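Long-range contacts in VgrG protein (Vibrio cholerae, PDB 4E1C), which probably cross-links actin monomers covalently in an ATP- and magnesium-dependent reaction, through the actin cross-linking domain seen here with bound ADP: residues A[26-31]-A[172-177]; A[275-280]-A[348-353]. All blocks are in the same frame, centred on the assembly; numbering follows the deposited sequence.

Overall arrangement
Contacts 1 and 2 lie with their centres about 12 Å apart near the middle of the single chain and join side by side. Strand 167-180, which supplies residues 172-177 to contact 1, is the antiparallel neighbour of strand 345-352, which supplies residues 348-353 to contact 2; A175 O lies 2.7 Å from F352 N, a probable hydrogen bond. The order across the strands is therefore 26-31, 172-177, 348-353, 275-280. Along the chain the contacts come in series, contact 1 closing before contact 2 opens. Both line the ADP and one shared magnesium ion, bound by Q174 and E351; the second magnesium is bound from contact 1, by E28.

Contact 1: residues A[26-31]-A[172-177]; sequences GIENEL and GQQATV. With MG (magnesium ion), chain D; MG (magnesium ion), chain E; ADP (adenosine-5'-diphosphate), chain B.
N29 and Q173 lay their amides side by side, the planes 63° apart. Q173 NE2 donates to N29 OD1 (2.8 Å), which lies in the plane of the Q173 amide, while the donor itself stands above the N29 carbonyl plane. Q173 CG packs on N29 ND2 at 3.3 Å, and P364 O accepts a further bond from Q173 NE2. On the face bearing E28, Q174 and T176, the E28 carboxylate and Q174 amide are turned 77° from each other, and E28 OE1 approaches Q174 CB. Bent at chi2 (101°), Q174 brings OE1 to one magnesium ion at 2.6 Å; E351 OE2 binds the same ion. E28 OE2 binds a second magnesium at 2.5 Å.

These residues belong to antiparallel strands of the actin cross-linking domain, joined by paired backbone bonds between G26 and T176 and between E28 and Q174, then by E30 N to G172 O (2.8 Å). On the opposite face I27 CG2 meets A175 CB loosely.

The nucleotide lies over the E28 face: a water takes hold of E28 OE1 (2.6 Å), T176 OG1 and ADP O3', and ADP O3' also gives a weak bond to I27 O. G26 CA comes within 3.2 Å of ADP O2', so the ribose lies directly against the glycine backbone.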
loop_
_atom_site.group_PDB
_atom_site.type_symbol
_atom_site.label_atom_id
_atom_site.label_comp_id
_atom_site.label_asym_id
_atom_site.label_seq_id
_atom_site.Cartn_x
_atom_site.Cartn_y
_atom_site.Cartn_z
ATOM N N GLY A 26 -0.446 -8.797 -0.682
ATOM C CA GLY A 26 0.711 -8.258 -1.378
ATOM C C GLY A 26 1.695 -7.826 -0.322
ATOM O O GLY A 26 1.298 -7.544 0.813
ATOM N N ILE A 27 2.982 -7.825 -0.659
ATOM C CA ILE A 27 4.029 -7.411 0.282
ATOM C C ILE A 27 4.927 -6.344 -0.351
ATOM O O ILE A 27 4.989 -6.247 -1.575
ATOM C CB ILE A 27 4.834 -8.598 0.892
ATOM C CG1 ILE A 27 5.637 -9.394 -0.174
ATOM C CG2 ILE A 27 3.947 -9.498 1.777
ATOM C CD1 ILE A 27 6.750 -10.339 0.375
ATOM N N GLU A 28 5.578 -5.524 0.486
ATOM C CA GLU A 28 6.536 -4.484 0.103
ATOM C C GLU A 28 7.739 -4.691 0.977
ATOM O O GLU A 28 7.583 -4.900 2.182
ATOM C CB GLU A 28 5.971 -3.078 0.326
ATOM C CG GLU A 28 4.899 -2.675 -0.666
ATOM C CD GLU A 28 4.093 -1.469 -0.217
ATOM O OE1 GLU A 28 3.299 -1.588 0.747
ATOM O OE2 GLU A 28 4.270 -0.395 -0.831
ATOM N N ASN A 29 8.936 -4.697 0.373
ATOM C CA ASN A 29 10.173 -4.925 1.126
ATOM C C ASN A 29 11.307 -4.014 0.673
ATOM O O ASN A 29 11.890 -4.197 -0.408
ATOM C CB ASN A 29 10.601 -6.398 1.014
ATOM C CG ASN A 29 11.485 -6.903 2.140
ATOM O OD1 ASN A 29 11.574 -8.104 2.394
ATOM N ND2 ASN A 29 12.118 -6.014 2.879
ATOM N N GLU A 30 11.618 -3.029 1.506
ATOM C CA GLU A 30 12.689 -2.083 1.230
ATOM C C GLU A 30 14.010 -2.734 1.626
ATOM O O GLU A 30 14.113 -3.353 2.690
ATOM C CB GLU A 30 12.440 -0.770 1.967
ATOM C CG GLU A 30 13.285 0.386 1.462
ATOM C CD GLU A 30 13.243 1.625 2.329
ATOM O OE1 GLU A 30 13.673 2.697 1.846
ATOM O OE2 GLU A 30 12.770 1.532 3.486
ATOM N N LEU A 31 14.980 -2.688 0.716
ATOM C CA LEU A 31 16.273 -3.339 0.931
ATOM C C LEU A 31 17.258 -2.410 1.589
ATOM O O LEU A 31 17.199 -1.205 1.389
ATOM C CB LEU A 31 16.852 -3.867 -0.403
ATOM C CG LEU A 31 15.979 -4.844 -1.206
ATOM C CD1 LEU A 31 16.594 -5.142 -2.521
ATOM C CD2 LEU A 31 15.673 -6.131 -0.426
ATOM N N GLY A 172 11.615 -2.338 7.207
ATOM C CA GLY A 172 11.506 -2.085 5.775
ATOM C C GLY A 172 10.337 -2.810 5.131
ATOM O O GLY A 172 10.151 -2.721 3.914
ATOM N N GLN A 173 9.510 -3.504 5.944
ATOM C CA GLN A 173 8.414 -4.349 5.458
ATOM C C GLN A 173 6.984 -3.922 5.746
ATOM O O GLN A 173 6.664 -3.487 6.853
ATOM C CB GLN A 173 8.618 -5.798 5.917
ATOM C CG GLN A 173 9.888 -6.436 5.330
ATOM C CD GLN A 173 10.206 -7.821 5.861
ATOM O OE1 GLN A 173 9.938 -8.159 7.020
ATOM N NE2 GLN A 173 10.869 -8.628 5.040
ATOM N N GLN A 174 6.109 -4.118 4.745
ATOM C CA GLN A 174 4.661 -3.891 4.831
ATOM C C GLN A 174 3.946 -5.028 4.133
ATOM O O GLN A 174 4.517 -5.694 3.282
ATOM C CB GLN A 174 4.223 -2.563 4.195
ATOM C CG GLN A 174 4.387 -1.349 5.085
ATOM C CD GLN A 174 5.617 -0.578 4.721
ATOM O OE1 GLN A 174 5.683 0.070 3.667
ATOM N NE2 GLN A 174 6.617 -0.622 5.594
ATOM N N ALA A 175 2.681 -5.236 4.497
ATOM C CA ALA A 175 1.806 -6.209 3.872
ATOM C C ALA A 175 0.501 -5.476 3.568
ATOM O O ALA A 175 0.115 -4.600 4.335
ATOM C CB ALA A 175 1.556 -7.375 4.814
ATOM N N THR A 176 -0.144 -5.801 2.421
ATOM C CA THR A 176 -1.417 -5.219 1.995
ATOM C C THR A 176 -2.405 -6.359 1.824
ATOM O O THR A 176 -2.123 -7.300 1.101
ATOM C CB THR A 176 -1.260 -4.331 0.739
ATOM O OG1 THR A 176 -0.450 -3.201 1.063
ATOM C CG2 THR A 176 -2.606 -3.811 0.219
ATOM N N VAL A 177 -3.567 -6.266 2.478
ATOM C CA VAL A 177 -4.570 -7.309 2.445
ATOM C C VAL A 177 -5.778 -6.769 1.719
ATOM O O VAL A 177 -6.193 -5.649 1.986
ATOM C CB VAL A 177 -4.887 -7.865 3.882
ATOM C CG1 VAL A 177 -6.108 -8.798 3.889
ATOM C CG2 VAL A 177 -3.665 -8.572 4.487
HETATM MG MG MG D . 3.954 1.094 2.069
HETATM MG MG MG E . 5.106 0.480 -2.957
HETATM P PB ADP B . 2.728 2.283 -4.053
HETATM O O1B ADP B . 1.432 2.982 -3.955
HETATM O O2B ADP B . 3.466 2.729 -5.346
HETATM O O3B ADP B . 3.602 2.604 -2.834
HETATM P PA ADP B . 1.404 -0.161 -4.968
HETATM O O1A ADP B . 0.193 0.660 -5.247
HETATM O O2A ADP B . 2.069 -0.580 -6.286
HETATM O O3A ADP B . 2.456 0.705 -4.120
HETATM O "O5'" ADP B . 0.976 -1.445 -4.149
HETATM C "C5'" ADP B . 1.306 -1.636 -2.769
HETATM C "C4'" ADP B . 0.941 -3.042 -2.361
HETATM O "O4'" ADP B . -0.401 -3.371 -2.788
HETATM C "C3'" ADP B . 1.849 -4.178 -2.852
HETATM O "O3'" ADP B . 2.256 -4.944 -1.726
HETATM C "C2'" ADP B . 0.928 -4.989 -3.764
HETATM O "O2'" ADP B . 1.191 -6.377 -3.873
HETATM C "C1'" ADP B . -0.397 -4.752 -3.059
HETATM N N9 ADP B . -1.581 -5.115 -3.825
HETATM C C8 ADP B . -1.953 -4.670 -5.067
HETATM N N7 ADP B . -3.078 -5.185 -5.489
HETATM C C5 ADP B . -3.478 -6.018 -4.462
HETATM C C6 ADP B . -4.613 -6.829 -4.280
HETATM N N6 ADP B . -5.587 -6.953 -5.196
HETATM N N1 ADP B . -4.716 -7.525 -3.126
HETATM C C2 ADP B . -3.744 -7.417 -2.216
HETATM N N3 ADP B . -2.627 -6.688 -2.277
HETATM C C4 ADP B . -2.556 -6.000 -3.431
HETATM O O HOH W 1 2.114 -3.910 0.937
#

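Contact 2: residues A[275-280]-A[348-353]. With MG (magnesium ion), chain D; ADP (adenosine-5'-diphosphate), chain B; SO4 (sulfate ion), chain F.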
loop_
_atom_site.group_PDB
_atom_site.type_symbol
_atom_site.label_atom_id
_atom_site.label_comp_id
_atom_site.label_asym_id
_atom_site.label_seq_id
_atom_site.Cartn_x
_atom_site.Cartn_y
_atom_site.Cartn_z
ATOM N N TRP A 275 -2.785 5.545 11.294
ATOM C CA TRP A 275 -3.887 4.645 10.933
ATOM C C TRP A 275 -3.571 3.226 11.392
ATOM O O TRP A 275 -4.501 2.514 11.753
ATOM C CB TRP A 275 -4.089 4.617 9.406
ATOM C CG TRP A 275 -4.820 5.802 8.852
ATOM C CD1 TRP A 275 -4.269 6.930 8.315
ATOM C CD2 TRP A 275 -6.241 5.962 8.754
ATOM N NE1 TRP A 275 -5.258 7.755 7.826
ATOM C CE2 TRP A 275 -6.480 7.198 8.108
ATOM C CE3 TRP A 275 -7.340 5.156 9.103
ATOM C CZ2 TRP A 275 -7.775 7.688 7.879
ATOM C CZ3 TRP A 275 -8.617 5.631 8.846
ATOM C CH2 TRP A 275 -8.827 6.879 8.233
ATOM N N GLU A 276 -2.266 2.806 11.339
ATOM C CA GLU A 276 -1.737 1.463 11.659
ATOM C C GLU A 276 -2.132 0.477 10.551
ATOM O O GLU A 276 -1.269 -0.149 9.935
ATOM C CB GLU A 276 -2.192 0.946 13.042
ATOM C CG GLU A 276 -1.630 1.734 14.212
ATOM C CD GLU A 276 -2.081 1.276 15.585
ATOM O OE1 GLU A 276 -2.102 2.131 16.495
ATOM O OE2 GLU A 276 -2.432 0.083 15.753
ATOM N N ILE A 277 -3.445 0.330 10.329
ATOM C CA ILE A 277 -4.014 -0.489 9.256
ATOM C C ILE A 277 -4.615 0.594 8.354
ATOM O O ILE A 277 -5.630 1.229 8.703
ATOM C CB ILE A 277 -5.024 -1.573 9.743
ATOM C CG1 ILE A 277 -4.356 -2.608 10.687
ATOM C CG2 ILE A 277 -5.669 -2.262 8.548
ATOM C CD1 ILE A 277 -5.332 -3.650 11.401
ATOM N N LEU A 278 -3.891 0.894 7.267
ATOM C CA LEU A 278 -4.218 1.981 6.352
ATOM C C LEU A 278 -5.139 1.599 5.200
ATOM O O LEU A 278 -4.729 0.825 4.321
ATOM C CB LEU A 278 -2.923 2.646 5.850
ATOM C CG LEU A 278 -3.039 3.793 4.846
ATOM C CD1 LEU A 278 -3.548 5.073 5.518
ATOM C CD2 LEU A 278 -1.689 4.042 4.155
ATOM N N PRO A 279 -6.375 2.175 5.156
ATOM C CA PRO A 279 -7.265 1.915 4.009
ATOM C C PRO A 279 -6.574 2.406 2.736
ATOM O O PRO A 279 -6.000 3.504 2.725
ATOM C CB PRO A 279 -8.528 2.732 4.340
ATOM C CG PRO A 279 -8.478 2.918 5.843
ATOM C CD PRO A 279 -7.003 3.133 6.097
ATOM N N ARG A 280 -6.519 1.529 1.712
ATOM C CA ARG A 280 -5.845 1.787 0.451
ATOM C C ARG A 280 -6.810 1.982 -0.706
ATOM O O ARG A 280 -6.362 2.286 -1.803
ATOM C CB ARG A 280 -4.847 0.650 0.148
ATOM C CG ARG A 280 -3.625 0.635 1.088
ATOM C CD ARG A 280 -2.663 1.801 0.853
ATOM N NE ARG A 280 -2.068 1.741 -0.491
ATOM C CZ ARG A 280 -2.316 2.615 -1.459
ATOM N NH1 ARG A 280 -3.099 3.662 -1.233
ATOM N NH2 ARG A 280 -1.758 2.468 -2.653
ATOM N N ILE A 348 -11.654 -4.236 -1.133
ATOM C CA ILE A 348 -11.125 -3.067 -0.438
ATOM C C ILE A 348 -9.838 -3.509 0.205
ATOM O O ILE A 348 -9.762 -4.634 0.701
ATOM C CB ILE A 348 -12.146 -2.391 0.543
ATOM C CG1 ILE A 348 -12.777 -3.410 1.542
ATOM C CG2 ILE A 348 -13.210 -1.611 -0.266
ATOM C CD1 ILE A 348 -13.611 -2.770 2.727
ATOM N N LEU A 349 -8.797 -2.670 0.108
ATOM C CA LEU A 349 -7.447 -3.000 0.552
ATOM C C LEU A 349 -6.957 -2.205 1.738
ATOM O O LEU A 349 -7.355 -1.060 1.961
ATOM C CB LEU A 349 -6.488 -2.840 -0.647
ATOM C CG LEU A 349 -6.335 -4.064 -1.563
ATOM C CD1 LEU A 349 -7.598 -4.343 -2.379
ATOM C CD2 LEU A 349 -5.231 -3.837 -2.520
ATOM N N PHE A 350 -6.051 -2.820 2.487
ATOM C CA PHE A 350 -5.508 -2.244 3.701
ATOM C C PHE A 350 -4.039 -2.564 3.821
ATOM O O PHE A 350 -3.644 -3.726 3.678
ATOM C CB PHE A 350 -6.273 -2.793 4.931
ATOM C CG PHE A 350 -7.755 -2.530 4.845
ATOM C CD1 PHE A 350 -8.297 -1.343 5.338
ATOM C CD2 PHE A 350 -8.605 -3.441 4.223
ATOM C CE1 PHE A 350 -9.663 -1.076 5.203
ATOM C CE2 PHE A 350 -9.965 -3.159 4.058
ATOM C CZ PHE A 350 -10.488 -1.983 4.559
ATOM N N GLU A 351 -3.232 -1.529 4.133
ATOM C CA GLU A 351 -1.799 -1.656 4.312
ATOM C C GLU A 351 -1.472 -1.720 5.793
ATOM O O GLU A 351 -1.878 -0.842 6.564
ATOM C CB GLU A 351 -1.100 -0.453 3.653
ATOM C CG GLU A 351 0.408 -0.418 3.782
ATOM C CD GLU A 351 1.035 0.852 3.238
ATOM O OE1 GLU A 351 0.532 1.388 2.226
ATOM O OE2 GLU A 351 2.046 1.304 3.819
ATOM N N PHE A 352 -0.707 -2.740 6.184
ATOM C CA PHE A 352 -0.242 -2.875 7.559
ATOM C C PHE A 352 1.101 -2.135 7.570
ATOM O O PHE A 352 2.065 -2.605 6.961
ATOM C CB PHE A 352 -0.102 -4.371 7.952
ATOM C CG PHE A 352 -1.440 -5.048 8.140
ATOM C CD1 PHE A 352 -2.188 -5.473 7.043
ATOM C CD2 PHE A 352 -1.970 -5.236 9.410
ATOM C CE1 PHE A 352 -3.452 -6.055 7.222
ATOM C CE2 PHE A 352 -3.211 -5.859 9.587
ATOM C CZ PHE A 352 -3.948 -6.252 8.497
ATOM N N ARG A 353 1.132 -0.940 8.192
ATOM C CA ARG A 353 2.318 -0.070 8.288
ATOM C C ARG A 353 3.495 -0.769 8.950
ATOM O O ARG A 353 4.643 -0.583 8.539
ATOM C CB ARG A 353 1.953 1.261 8.972
ATOM C CG ARG A 353 0.864 2.040 8.206
ATOM C CD ARG A 353 1.359 2.549 6.840
ATOM N NE ARG A 353 2.376 3.593 7.025
ATOM C CZ ARG A 353 3.164 4.083 6.079
ATOM N NH1 ARG A 353 3.090 3.632 4.838
ATOM N NH2 ARG A 353 4.032 5.047 6.371
HETATM MG MG MG D . 3.954 1.094 2.069
HETATM P PB ADP B . 2.728 2.283 -4.053
HETATM O O1B ADP B . 1.432 2.982 -3.955
HETATM O O2B ADP B . 3.466 2.729 -5.346
HETATM O O3B ADP B . 3.602 2.604 -2.834
HETATM P PA ADP B . 1.404 -0.161 -4.968
HETATM O O1A ADP B . 0.193 0.660 -5.247
HETATM O O2A ADP B . 2.069 -0.580 -6.286
HETATM O O3A ADP B . 2.456 0.705 -4.120
HETATM O "O5'" ADP B . 0.976 -1.445 -4.149
HETATM C "C5'" ADP B . 1.306 -1.636 -2.769
HETATM C "C4'" ADP B . 0.941 -3.042 -2.361
HETATM O "O4'" ADP B . -0.401 -3.371 -2.788
HETATM C "C3'" ADP B . 1.849 -4.178 -2.852
HETATM O "O3'" ADP B . 2.256 -4.944 -1.726
HETATM C "C2'" ADP B . 0.928 -4.989 -3.764
HETATM O "O2'" ADP B . 1.191 -6.377 -3.873
HETATM C "C1'" ADP B . -0.397 -4.752 -3.059
HETATM N N9 ADP B . -1.581 -5.115 -3.825
HETATM C C8 ADP B . -1.953 -4.670 -5.067
HETATM N N7 ADP B . -3.078 -5.185 -5.489
HETATM C C5 ADP B . -3.478 -6.018 -4.462
HETATM C C6 ADP B . -4.613 -6.829 -4.280
HETATM N N6 ADP B . -5.587 -6.953 -5.196
HETATM N N1 ADP B . -4.716 -7.525 -3.126
HETATM C C2 ADP B . -3.744 -7.417 -2.216
HETATM N N3 ADP B . -2.627 -6.688 -2.277
HETATM C C4 ADP B . -2.556 -6.000 -3.431
HETATM S S SO4 F . 5.460 5.954 2.863
HETATM O O1 SO4 F . 6.768 5.889 2.224
HETATM O O2 SO4 F . 5.643 5.933 4.303
HETATM O O3 SO4 F . 4.789 7.181 2.447
HETATM O O4 SO4 F . 4.676 4.796 2.440
HETATM O O HOH W 2 -0.483 -0.772 -0.030
#
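I277 meets both phenylalanines of strand 348-352. Its CG1 and CD1 reach F352 CE2, CD1 at 3.6 Å, and CG2 lies over one face of the F352 ring while also touching F350 CB at 3.7 Å. P279 extends this apolar side, its CA and CB packing against F350 CD1 and CE1.

On the other side of the strands, the R280 chain crosses E351. Bent at chi2 and chi3 (-70° and -64°), it brings CD to 3.5 Å from E351 OE1, with the guanidinium and carboxylate planes perpendicular. The salt bridge from NE is long, and OE1 lies well out of the guanidinium plane, so it acts through charge alone; a water accepts from R280 NE and donates to E351 OE1. L278 CD2 flanks the same carboxylate. R280 NH2 lies 3.5 Å from ADP O1B, and ADP O1A sits at the edge of the guanidinium, in its plane; L349 CD2 touches the adenine at ADP C5.

E351 extends from the strand with CG anti to its backbone N (chi1 179°), carrying OE2 to a magnesium ion at 2.6 Å. R353 NH1 donates to E351 OE2 on its syn side at 2.7 Å and to sulfate O4, and R353 NH2 reaches sulfate O2 at 2.8 Å, the sulfate probably coming from the crystallisation liquor.

Further out, N273 OD1 accepts from R353 NE and H331 O from R280 NH1, steadying both guanidinium groups, while K272 shares the sulfate. L195 of helix 190-196 covers I277, F350 and F352.

Backbone bonds of L278 with E351, from R280 N to L349 O and from R353 N to E276 O make this a short antiparallel strand pairing, placing a salt-bridge network of R280, E351 and R353 at the magnesium-nucleotide site of the actin cross-linking domain.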